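Side-chain contacts in cutinase-like protein (Cryptococcus sp., PDB 2CZQ), which probably hydrolyses carboxylic esters, as a cutinase-like member of the alpha/beta hydrolase superfamily: residues Asn13-Gly16 with Pro20-Gln23; Cys78-Gly83 with Lys195-Lys200; Ala90-Leu95 with Asn116-Ser121; Asp62-Ile67 with Gln96-Ser101. All blocks are in the same frame, centred on the assembly; numbering follows the deposited sequence.

Contact 1 (Asn13-Gly16 with Pro20-Gln23)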
loop_
_atom_site.group_PDB
_atom_site.type_symbol
_atom_site.label_atom_id
_atom_site.label_comp_id
_atom_site.label_asym_id
_atom_site.label_seq_id
_atom_site.Cartn_x
_atom_site.Cartn_y
_atom_site.Cartn_z
ATOM N N ASN A 13 -3.074 2.897 -6.286
ATOM C CA ASN A 13 -2.973 3.567 -4.997
ATOM C C ASN A 13 -4.326 4.034 -4.504
ATOM O O ASN A 13 -5.116 4.610 -5.264
ATOM C CB ASN A 13 -1.948 4.713 -5.028
ATOM C CG ASN A 13 -2.461 5.950 -5.743
ATOM O OD1 ASN A 13 -2.855 6.928 -5.102
ATOM N ND2 ASN A 13 -2.460 5.918 -7.073
ATOM N N THR A 14 -4.584 3.760 -3.228
ATOM C CA THR A 14 -5.833 4.115 -2.583
ATOM C C THR A 14 -5.538 5.139 -1.495
ATOM O O THR A 14 -4.714 4.907 -0.600
ATOM C CB THR A 14 -6.511 2.866 -2.017
ATOM O OG1 THR A 14 -6.620 1.885 -3.053
ATOM C CG2 THR A 14 -7.950 3.163 -1.610
ATOM N N ARG A 15 -6.222 6.274 -1.585
ATOM C CA ARG A 15 -5.888 7.456 -0.806
ATOM C C ARG A 15 -6.544 7.476 0.570
ATOM O O ARG A 15 -7.403 6.647 0.891
ATOM C CB ARG A 15 -6.275 8.707 -1.590
ATOM C CG ARG A 15 -7.762 8.993 -1.610
ATOM C CD ARG A 15 -8.136 9.940 -2.713
ATOM N NE ARG A 15 -9.526 10.381 -2.673
ATOM C CZ ARG A 15 -10.550 9.701 -3.170
ATOM N NH1 ARG A 15 -10.367 8.511 -3.731
ATOM N NH2 ARG A 15 -11.769 10.218 -3.114
ATOM N N GLY A 16 -6.120 8.440 1.380
ATOM C CA GLY A 16 -6.685 8.641 2.699
ATOM C C GLY A 16 -7.930 9.510 2.698
ATOM O O GLY A 16 -8.218 10.236 1.734
ATOM N N PRO A 20 -8.381 14.656 -2.181
ATOM C CA PRO A 20 -9.169 14.726 -3.415
ATOM C C PRO A 20 -9.004 13.453 -4.235
ATOM O O PRO A 20 -7.932 12.844 -4.228
ATOM C CB PRO A 20 -8.556 15.918 -4.157
ATOM C CG PRO A 20 -7.952 16.746 -3.083
ATOM C CD PRO A 20 -7.415 15.766 -2.082
ATOM N N GLN A 21 -10.061 13.050 -4.929
ATOM C CA GLN A 21 -9.934 11.977 -5.899
ATOM C C GLN A 21 -8.790 12.323 -6.851
ATOM O O GLN A 21 -8.732 13.430 -7.385
ATOM C CB GLN A 21 -11.244 11.785 -6.656
ATOM C CG GLN A 21 -11.225 10.641 -7.672
ATOM C CD GLN A 21 -11.039 9.274 -7.026
ATOM O OE1 GLN A 21 -11.872 8.840 -6.227
ATOM N NE2 GLN A 21 -9.942 8.600 -7.360
ATOM N N GLY A 22 -7.878 11.375 -7.038
ATOM C CA GLY A 22 -6.591 11.629 -7.657
ATOM C C GLY A 22 -5.553 10.831 -6.898
ATOM O O GLY A 22 -5.893 10.101 -5.962
ATOM N N GLN A 23 -4.291 10.955 -7.287
ATOM C CA GLN A 23 -3.236 10.221 -6.604
ATOM C C GLN A 23 -3.106 10.689 -5.160
ATOM O O GLN A 23 -3.190 11.885 -4.872
ATOM C CB GLN A 23 -1.905 10.380 -7.336
ATOM C CG GLN A 23 -0.825 9.473 -6.772
ATOM C CD GLN A 23 0.510 9.528 -7.499
ATOM O OE1 GLN A 23 1.357 8.685 -7.245
ATOM N NE2 GLN A 23 0.709 10.505 -8.373
HETATM O O HOH W 1 -5.642 7.625 -4.890
#
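Arg15 and Gln21 form the polar, flat-group part of this contact, just beyond the end of strand 9-14, where the chain meets the loop that follows. The CA of Gln21 sits 3.5 Å above the centre of the Arg15 guanidinium plane. Its chain bends at chi2 (64°), which brings the amide back over the guanidinium with OE1 2.9 Å from Arg15 NH1, the two flat groups turned 66° against each other. Each group is also held from outside: Arg15 NE is bonded to the backbone O of Glu19, and Gln21 NE2 to the O of Thr46.

Van der Waals packing joins Asn13 to Gln23. The carboxamide oxygen OD1 of Asn13 lies 3.6 Å from Gln23 CA, and the two side chains cross at about a right angle. Asn13 ND2 is held by Asn45, while Gln23 OE1 takes a bond from Asn31.

A water donates to Asn13 OD1 at 2.9 Å and to Gly22 O at 2.7 Å. Asn13 OD1 also accepts from Ser24 N.

The water is thus the linking polar element, though other acceptors compete for its two protons and both bonds need not be full at once; Arg15 and Gln21 pack together while outside partners fix their polar ends.

Contact 2 (Cys78-Gly83 with Lys195-Lys200)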
loop_
_atom_site.group_PDB
_atom_site.type_symbol
_atom_site.label_atom_id
_atom_site.label_comp_id
_atom_site.label_asym_id
_atom_site.label_seq_id
_atom_site.Cartn_x
_atom_site.Cartn_y
_atom_site.Cartn_z
ATOM N N CYS A 78 1.839 -6.733 -14.116
ATOM C CA CYS A 78 2.223 -6.722 -12.710
ATOM C C CYS A 78 1.581 -5.558 -11.979
ATOM O O CYS A 78 1.346 -4.502 -12.565
ATOM C CB CYS A 78 3.724 -6.573 -12.589
ATOM S SG CYS A 78 4.667 -7.864 -13.411
ATOM N N TYR A 79 1.350 -5.743 -10.684
ATOM C CA TYR A 79 0.802 -4.692 -9.836
ATOM C C TYR A 79 1.630 -4.453 -8.592
ATOM O O TYR A 79 2.186 -5.396 -8.006
ATOM C CB TYR A 79 -0.605 -5.063 -9.368
ATOM C CG TYR A 79 -1.577 -5.273 -10.491
ATOM C CD1 TYR A 79 -2.075 -4.195 -11.207
ATOM C CD2 TYR A 79 -1.985 -6.549 -10.850
ATOM C CE1 TYR A 79 -2.960 -4.375 -12.248
ATOM C CE2 TYR A 79 -2.876 -6.748 -11.899
ATOM C CZ TYR A 79 -3.357 -5.650 -12.593
ATOM O OH TYR A 79 -4.246 -5.812 -13.627
ATOM N N ILE A 80 1.666 -3.190 -8.173
ATOM C CA ILE A 80 1.981 -2.846 -6.788
ATOM C C ILE A 80 0.720 -2.199 -6.231
ATOM O O ILE A 80 0.160 -1.293 -6.850
ATOM C CB ILE A 80 3.161 -1.852 -6.686
ATOM C CG1 ILE A 80 4.425 -2.392 -7.373
ATOM C CG2 ILE A 80 3.422 -1.474 -5.218
ATOM C CD1 ILE A 80 5.052 -3.619 -6.721
ATOM N N LEU A 81 0.259 -2.672 -5.076
ATOM C CA LEU A 81 -0.875 -2.056 -4.392
ATOM C C LEU A 81 -0.364 -1.163 -3.273
ATOM O O LEU A 81 0.410 -1.614 -2.426
ATOM C CB LEU A 81 -1.822 -3.109 -3.809
ATOM C CG LEU A 81 -2.290 -4.219 -4.751
ATOM C CD1 LEU A 81 -3.295 -5.114 -4.042
ATOM C CD2 LEU A 81 -2.862 -3.664 -6.049
ATOM N N GLN A 82 -0.803 0.092 -3.282
ATOM C CA GLN A 82 -0.369 1.093 -2.319
ATOM C C GLN A 82 -1.589 1.639 -1.613
ATOM O O GLN A 82 -2.593 1.937 -2.257
ATOM C CB GLN A 82 0.343 2.233 -3.037
ATOM C CG GLN A 82 1.553 1.794 -3.845
ATOM C CD GLN A 82 2.067 2.871 -4.780
ATOM O OE1 GLN A 82 1.284 3.639 -5.338
ATOM N NE2 GLN A 82 3.387 2.921 -4.961
ATOM N N GLY A 83 -1.512 1.799 -0.295
ATOM C CA GLY A 83 -2.622 2.373 0.439
ATOM C C GLY A 83 -2.169 3.212 1.611
ATOM O O GLY A 83 -1.246 2.824 2.333
ATOM N N LYS A 195 12.101 2.034 -3.898
ATOM C CA LYS A 195 12.999 0.892 -4.032
ATOM C C LYS A 195 12.248 -0.429 -3.935
ATOM O O LYS A 195 12.522 -1.364 -4.694
ATOM C CB LYS A 195 14.116 0.945 -2.992
ATOM C CG LYS A 195 15.114 2.050 -3.249
ATOM C CD LYS A 195 16.348 1.959 -2.376
ATOM C CE LYS A 195 17.299 3.089 -2.739
ATOM N NZ LYS A 195 18.621 3.022 -2.059
ATOM N N PHE A 196 11.300 -0.494 -3.002
ATOM C CA PHE A 196 10.475 -1.681 -2.808
ATOM C C PHE A 196 9.746 -2.036 -4.103
ATOM O O PHE A 196 9.824 -3.170 -4.580
ATOM C CB PHE A 196 9.481 -1.434 -1.670
ATOM C CG PHE A 196 8.449 -2.513 -1.497
ATOM C CD1 PHE A 196 8.758 -3.690 -0.830
ATOM C CD2 PHE A 196 7.153 -2.336 -1.975
ATOM C CE1 PHE A 196 7.793 -4.677 -0.647
ATOM C CE2 PHE A 196 6.189 -3.319 -1.800
ATOM C CZ PHE A 196 6.510 -4.486 -1.131
ATOM N N ALA A 197 9.050 -1.056 -4.671
ATOM C CA ALA A 197 8.279 -1.283 -5.887
ATOM C C ALA A 197 9.168 -1.691 -7.053
ATOM O O ALA A 197 8.886 -2.674 -7.732
ATOM C CB ALA A 197 7.475 -0.061 -6.242
ATOM N N VAL A 198 10.245 -0.947 -7.293
ATOM C CA VAL A 198 11.104 -1.247 -8.435
ATOM C C VAL A 198 11.680 -2.658 -8.308
ATOM O O VAL A 198 11.673 -3.435 -9.269
ATOM C CB VAL A 198 12.209 -0.188 -8.629
ATOM C CG1 VAL A 198 13.248 -0.656 -9.641
ATOM C CG2 VAL A 198 11.596 1.128 -9.077
ATOM N N ASN A 199 12.147 -3.008 -7.113
ATOM C CA ASN A 199 12.688 -4.345 -6.897
ATOM C C ASN A 199 11.642 -5.446 -7.054
ATOM O O ASN A 199 11.902 -6.451 -7.715
ATOM C CB ASN A 199 13.386 -4.438 -5.542
ATOM C CG ASN A 199 14.822 -3.977 -5.607
ATOM O OD1 ASN A 199 15.710 -4.739 -5.981
ATOM N ND2 ASN A 199 15.057 -2.719 -5.262
ATOM N N LYS A 200 10.452 -5.250 -6.491
ATOM C CA LYS A 200 9.392 -6.247 -6.639
ATOM C C LYS A 200 8.961 -6.406 -8.096
ATOM O O LYS A 200 8.550 -7.494 -8.503
ATOM C CB LYS A 200 8.186 -5.922 -5.754
ATOM C CG LYS A 200 8.428 -6.070 -4.248
ATOM C CD LYS A 200 8.825 -7.486 -3.865
ATOM C CE LYS A 200 8.819 -7.667 -2.358
ATOM N NZ LYS A 200 9.591 -8.873 -1.936
#
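Ile80 meets the helix with one branch, its CG1-CD1 arm, laid against the face formed by Ala197 and Lys200. CG1 is 4.0 Å from Ala197 CB, and the terminal CD1 is 4.0 Å from Lys200 CB while also passing 4.1 Å from Ala197 CA. The backbones come nearest at the same pair, with 6.6 Å between the CA atoms of Ile80 and Ala197, a closeness that the small alanine side chain permits.

Torsions set which atoms touch. Ile80 carries CG1 opposite its carbonyl carbon (chi1 -57°), and this arm points at the helix. Lys200 contributes only its root: the chain bends at chi2 (-60°) and its end leads away, with CG 3.9 Å above the ring plane of Phe196, offset toward the rim.

Farther out, the helical turn is tied by Lys200 N to Phe196 O and by Asn199 N to Lys195 O. In one of the two conformers of Asn199, its ND2 reaches the same Lys195 O at 2.9 Å from the opposite face of the carbonyl plane.

Helix 187-200 therefore packs on a central strand of the parallel sheet, as helices flank the sheet in the alpha/beta hydrolase fold. Ala197 also touches Ile34 of helix 28-37, Phe196 touches Phe112 of strand 108-114, and Ile80 touches Leu11 of strand 9-14.

Contact 3 (Ala90-Leu95 with Asn116-Ser121)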
loop_
_atom_site.group_PDB
_atom_site.type_symbol
_atom_site.label_atom_id
_atom_site.label_comp_id
_atom_site.label_asym_id
_atom_site.label_seq_id
_atom_site.Cartn_x
_atom_site.Cartn_y
_atom_site.Cartn_z
ATOM N N ALA A 90 -8.485 -0.328 3.064
ATOM C CA ALA A 90 -9.160 -0.841 1.869
ATOM C C ALA A 90 -8.299 -1.868 1.135
ATOM O O ALA A 90 -8.810 -2.856 0.594
ATOM C CB ALA A 90 -9.533 0.294 0.937
ATOM N N THR A 91 -6.991 -1.631 1.122
ATOM C CA THR A 91 -6.044 -2.540 0.485
ATOM C C THR A 91 -5.931 -3.854 1.256
ATOM O O THR A 91 -5.961 -4.932 0.660
ATOM C CB THR A 91 -4.673 -1.862 0.357
ATOM O OG1 THR A 91 -4.792 -0.679 -0.448
ATOM C CG2 THR A 91 -3.699 -2.746 -0.409
ATOM N N VAL A 92 -5.802 -3.765 2.580
ATOM C CA VAL A 92 -5.758 -4.952 3.428
ATOM C C VAL A 92 -6.980 -5.840 3.181
ATOM O O VAL A 92 -6.852 -7.055 3.023
ATOM C CB VAL A 92 -5.653 -4.555 4.916
ATOM C CG1 VAL A 92 -5.906 -5.753 5.821
ATOM C CG2 VAL A 92 -4.294 -3.932 5.203
ATOM N N VAL A 93 -8.157 -5.229 3.136
ATOM C CA VAL A 93 -9.377 -5.993 2.919
ATOM C C VAL A 93 -9.402 -6.602 1.515
ATOM O O VAL A 93 -9.878 -7.726 1.337
ATOM C CB VAL A 93 -10.628 -5.154 3.259
ATOM C CG1 VAL A 93 -11.914 -5.924 2.965
ATOM C CG2 VAL A 93 -10.582 -4.754 4.731
ATOM N N ALA A 94 -8.842 -5.897 0.530
ATOM C CA ALA A 94 -8.667 -6.493 -0.795
ATOM C C ALA A 94 -7.819 -7.761 -0.723
ATOM O O ALA A 94 -8.151 -8.763 -1.354
ATOM C CB ALA A 94 -8.062 -5.496 -1.784
ATOM N N LEU A 95 -6.735 -7.737 0.051
ATOM C CA LEU A 95 -5.892 -8.927 0.188
ATOM C C LEU A 95 -6.679 -10.082 0.790
ATOM O O LEU A 95 -6.560 -11.231 0.354
ATOM C CB LEU A 95 -4.664 -8.655 1.051
ATOM C CG LEU A 95 -3.810 -7.426 0.733
ATOM C CD1 LEU A 95 -2.562 -7.430 1.597
ATOM C CD2 LEU A 95 -3.445 -7.339 -0.749
ATOM N N ASN A 116 -1.346 2.536 8.393
ATOM C CA ASN A 116 -2.363 1.500 8.248
ATOM C C ASN A 116 -3.220 1.322 9.500
ATOM O O ASN A 116 -2.708 0.882 10.525
ATOM C CB ASN A 116 -1.644 0.187 7.931
ATOM C CG ASN A 116 -2.583 -0.967 7.697
ATOM O OD1 ASN A 116 -3.790 -0.792 7.493
ATOM N ND2 ASN A 116 -2.027 -2.175 7.715
ATOM N N PRO A 117 -4.524 1.609 9.438
ATOM C CA PRO A 117 -5.395 1.358 10.594
ATOM C C PRO A 117 -5.411 -0.121 10.987
ATOM O O PRO A 117 -5.706 -0.442 12.138
ATOM C CB PRO A 117 -6.780 1.777 10.092
ATOM C CG PRO A 117 -6.518 2.708 8.950
ATOM C CD PRO A 117 -5.282 2.167 8.302
ATOM N N ASP A 118 -5.095 -0.999 10.037
ATOM C CA ASP A 118 -5.113 -2.442 10.268
ATOM C C ASP A 118 -3.742 -3.002 10.632
ATOM O O ASP A 118 -3.520 -4.210 10.550
ATOM C CB ASP A 118 -5.647 -3.165 9.034
ATOM C CG ASP A 118 -7.051 -2.771 8.694
ATOM O OD1 ASP A 118 -7.749 -2.224 9.588
ATOM O OD2 ASP A 118 -7.519 -2.984 7.556
ATOM N N HIS A 119 -2.826 -2.130 11.032
ATOM C CA HIS A 119 -1.483 -2.538 11.415
ATOM C C HIS A 119 -1.558 -3.583 12.533
ATOM O O HIS A 119 -2.278 -3.400 13.513
ATOM C CB HIS A 119 -0.719 -1.285 11.832
ATOM C CG HIS A 119 0.727 -1.508 12.109
ATOM N ND1 HIS A 119 1.738 -1.200 11.226
ATOM C CD2 HIS A 119 1.330 -1.991 13.218
ATOM C CE1 HIS A 119 2.902 -1.487 11.789
ATOM N NE2 HIS A 119 2.679 -1.970 12.994
ATOM N N LYS A 120 -0.823 -4.681 12.367
ATOM C CA LYS A 120 -0.892 -5.800 13.300
ATOM C C LYS A 120 0.457 -6.059 13.943
ATOM O O LYS A 120 1.441 -6.310 13.251
ATOM C CB LYS A 120 -1.372 -7.070 12.593
ATOM C CG LYS A 120 -1.318 -8.306 13.492
ATOM C CD LYS A 120 -1.815 -9.560 12.803
ATOM C CE LYS A 120 -1.393 -10.816 13.545
ATOM N NZ LYS A 120 -2.089 -10.948 14.850
ATOM N N SER A 121 0.475 -6.028 15.271
ATOM C CA SER A 121 1.695 -6.211 16.031
ATOM C C SER A 121 2.399 -7.508 15.668
ATOM O O SER A 121 1.785 -8.578 15.650
ATOM C CB SER A 121 1.375 -6.197 17.522
ATOM O OG SER A 121 2.563 -6.331 18.277
#
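Val92 on helix 86-98 faces a type I beta turn running from Asn116 to His119, closed by His119 N to Asn116 O, and the backbones come nearest at Val92 and Asp118, with 7.3 Å between CA atoms. Inside the turn Asn116 OD1 accepts the backbone N of Asp118 at 2.9 Å, an Asx turn whose donor stands well above the carbonyl plane, 73° out of it.

Val92 touches the turn with both branches. CG1 and CB each lie 3.6 Å from Asp118 OD2, so that this carboxylate oxygen rests against the aliphatic side chain. The other methyl, CG2, comes within 3.8 Å of Asn116 ND2, with the two side chains at about a right angle. Asn116 carries its CG trans to its own backbone N (chi1 -178°), which brings the carboxamide to that methyl.

The contact joins the helix after the probable nucleophile elbow to the loop following strand 108-114. Asn116 is held by the Asx turn and, through ND2, by Asp159 OD2; Asp118 is held through OD1 by Gln146 NE2, while its OD2 packs on the valine. Both polar groups thus meet Val92 by van der Waals contact alone, in positions set by bonds made to other partners.

Contact 4 (Asp62-Ile67 with Gln96-Ser101)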
loop_
_atom_site.group_PDB
_atom_site.type_symbol
_atom_site.label_atom_id
_atom_site.label_comp_id
_atom_site.label_asym_id
_atom_site.label_seq_id
_atom_site.Cartn_x
_atom_site.Cartn_y
_atom_site.Cartn_z
ATOM N N ASP A 62 -12.907 -1.474 -6.121
ATOM C CA ASP A 62 -12.288 -0.859 -7.282
ATOM C C ASP A 62 -10.828 -1.282 -7.462
ATOM O O ASP A 62 -10.356 -1.400 -8.593
ATOM C CB ASP A 62 -12.445 0.656 -7.249
ATOM C CG ASP A 62 -12.135 1.290 -8.569
ATOM O OD1 ASP A 62 -12.758 0.890 -9.585
ATOM O OD2 ASP A 62 -11.273 2.186 -8.661
ATOM N N ILE A 63 -10.115 -1.529 -6.363
ATOM C CA ILE A 63 -8.777 -2.121 -6.449
ATOM C C ILE A 63 -8.850 -3.444 -7.215
ATOM O O ILE A 63 -8.099 -3.689 -8.164
ATOM C CB ILE A 63 -8.198 -2.381 -5.039
ATOM C CG1 ILE A 63 -7.897 -1.072 -4.309
ATOM C CG2 ILE A 63 -6.931 -3.246 -5.119
ATOM C CD1 ILE A 63 -7.697 -1.273 -2.805
ATOM N N ILE A 64 -9.761 -4.302 -6.770
ATOM C CA ILE A 64 -9.893 -5.633 -7.341
ATOM C C ILE A 64 -10.379 -5.554 -8.786
ATOM O O ILE A 64 -9.895 -6.290 -9.648
ATOM C CB ILE A 64 -10.783 -6.518 -6.446
ATOM C CG1 ILE A 64 -10.082 -6.762 -5.101
ATOM C CG2 ILE A 64 -11.108 -7.831 -7.149
ATOM C CD1 ILE A 64 -10.937 -7.451 -4.056
ATOM N N ARG A 65 -11.305 -4.634 -9.054
ATOM C CA ARG A 65 -11.774 -4.385 -10.417
ATOM C C ARG A 65 -10.604 -4.060 -11.349
ATOM O O ARG A 65 -10.500 -4.626 -12.443
ATOM C CB ARG A 65 -12.817 -3.265 -10.438
ATOM C CG ARG A 65 -13.229 -2.793 -11.831
ATOM C CD ARG A 65 -13.598 -1.315 -11.887
ATOM N NE ARG A 65 -12.652 -0.520 -12.669
ATOM C CZ ARG A 65 -11.472 -0.079 -12.235
ATOM N NH1 ARG A 65 -11.052 -0.356 -11.011
ATOM N NH2 ARG A 65 -10.701 0.639 -13.041
ATOM N N ARG A 66 -9.727 -3.153 -10.922
ATOM C CA ARG A 66 -8.585 -2.771 -11.748
ATOM C C ARG A 66 -7.637 -3.945 -11.973
ATOM O O ARG A 66 -7.141 -4.139 -13.085
ATOM C CB ARG A 66 -7.834 -1.567 -11.162
ATOM C CG ARG A 66 -6.681 -1.073 -12.026
ATOM C CD ARG A 66 -7.139 -0.546 -13.370
ATOM N NE ARG A 66 -6.071 -0.129 -14.271
ATOM C CZ ARG A 66 -5.377 -0.943 -15.066
ATOM N NH1 ARG A 66 -5.591 -2.253 -15.051
ATOM N NH2 ARG A 66 -4.461 -0.439 -15.884
ATOM N N ILE A 67 -7.388 -4.724 -10.921
ATOM C CA ILE A 67 -6.533 -5.900 -11.042
ATOM C C ILE A 67 -7.092 -6.856 -12.095
ATOM O O ILE A 67 -6.378 -7.296 -13.004
ATOM C CB ILE A 67 -6.394 -6.620 -9.685
ATOM C CG1 ILE A 67 -5.564 -5.776 -8.717
ATOM C CG2 ILE A 67 -5.789 -8.021 -9.866
ATOM C CD1 ILE A 67 -5.609 -6.282 -7.287
ATOM N N GLN A 96 -7.487 -9.767 1.800
ATOM C CA GLN A 96 -8.316 -10.767 2.461
ATOM C C GLN A 96 -9.292 -11.418 1.483
ATOM O O GLN A 96 -9.545 -12.621 1.556
ATOM C CB GLN A 96 -9.071 -10.140 3.635
ATOM C CG GLN A 96 -8.158 -9.623 4.741
ATOM C CD GLN A 96 -8.878 -8.750 5.756
ATOM O OE1 GLN A 96 -10.060 -8.438 5.601
ATOM N NE2 GLN A 96 -8.159 -8.339 6.796
ATOM N N GLN A 97 -9.824 -10.622 0.560
ATOM C CA GLN A 97 -10.772 -11.116 -0.432
ATOM C C GLN A 97 -10.095 -11.840 -1.590
ATOM O O GLN A 97 -10.656 -12.796 -2.124
ATOM C CB GLN A 97 -11.622 -9.972 -0.975
ATOM C CG GLN A 97 -12.622 -9.460 0.037
ATOM C CD GLN A 97 -13.520 -8.375 -0.514
ATOM O OE1 GLN A 97 -13.680 -8.242 -1.727
ATOM N NE2 GLN A 97 -14.117 -7.596 0.379
ATOM N N LEU A 98 -8.910 -11.388 -1.984
ATOM C CA LEU A 98 -8.200 -12.009 -3.099
ATOM C C LEU A 98 -7.692 -13.406 -2.776
ATOM O O LEU A 98 -7.596 -14.256 -3.658
ATOM C CB LEU A 98 -7.034 -11.138 -3.558
ATOM C CG LEU A 98 -7.394 -9.845 -4.293
ATOM C CD1 LEU A 98 -6.152 -8.999 -4.494
ATOM C CD2 LEU A 98 -8.092 -10.119 -5.618
ATOM N N GLY A 99 -7.363 -13.648 -1.514
ATOM C CA GLY A 99 -6.775 -14.916 -1.131
ATOM C C GLY A 99 -5.295 -14.959 -1.449
ATOM O O GLY A 99 -4.702 -13.956 -1.852
ATOM N N THR A 100 -4.702 -16.135 -1.268
ATOM C CA THR A 100 -3.248 -16.283 -1.311
ATOM C C THR A 100 -2.785 -17.222 -2.417
ATOM O O THR A 100 -1.669 -17.744 -2.379
ATOM C CB THR A 100 -2.700 -16.761 0.056
ATOM O OG1 THR A 100 -3.386 -17.951 0.461
ATOM C CG2 THR A 100 -3.014 -15.756 1.158
ATOM N N SER A 101 -3.657 -17.432 -3.398
ATOM C CA SER A 101 -3.351 -18.230 -4.577
ATOM C C SER A 101 -4.181 -17.711 -5.745
ATOM O O SER A 101 -5.198 -17.045 -5.539
ATOM C CB SER A 101 -3.657 -19.710 -4.320
ATOM O OG SER A 101 -5.051 -19.934 -4.204
#
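Ile64 and Leu98 lie at the heart of a helix-helix contact in the alpha/beta hydrolase fold, where helix 57-73 meets the C-terminal end of helix 86-98. The two backbones come nearest at this same pair, with 7.8 Å between CA atoms.

The tight part is wholly aliphatic. Ile64 and Leu98 slide past each other in opposite directions, and Leu98 CD2 is 3.9 Å from Ile64 CG1 and 4.1 Å from Ile64 CG2, so one methyl bridges both arms of the isoleucine. The other methyl of Leu98 works on Ile67: the two chains reach toward each other tip to tip, with Leu98 CD1 3.9 Å from Ile67 CD1. Leu98 therefore divides its two branches between residues one helical turn apart. Ile67 and Leu98 both touch Ala104 of helix 103-107, and Ile64 also rests on Ala94, one turn earlier on the helix of Leu98.

Toward solvent the packing thins to a single exposed glutamine. Gln97 runs at about a right angle to Ile64, its chain extended beyond CG (chi2 -177°), and CB passes 4.0 Å from Ile64 CD1. Just past Leu98 the helix ends at Gly99, which turns to positive phi (80°) and carries the chain away from helix 57-73. At the outer margin of the contact, the amide oxygen OE1 of Gln97 lies 3.7 Å from the CD1 methyl of Ile64.

Contacts 2 and 3 are buried, whereas contacts 1 and 4 are partly open to solvent. Contact 2 is apolar packing of a helix on the sheet; contact 3 sets one valine against polar turn residues; contact 4 joins two helices by aliphatic branches; contact 1 depends mainly on polar groups and a water. Contacts 3 and 4 share helix 86-98, and Thr91 OG1 there lies 3.8 Å from Ile63 CD1. Contacts 1 and 2 reach neighbouring strands, linked by a probable hydrogen bond from Thr14 N to Gln82 O. Tyr79 OH makes a weak hydrogen bond, 2.7 Å, to Ile67 O, joining contact 2 to contact 4.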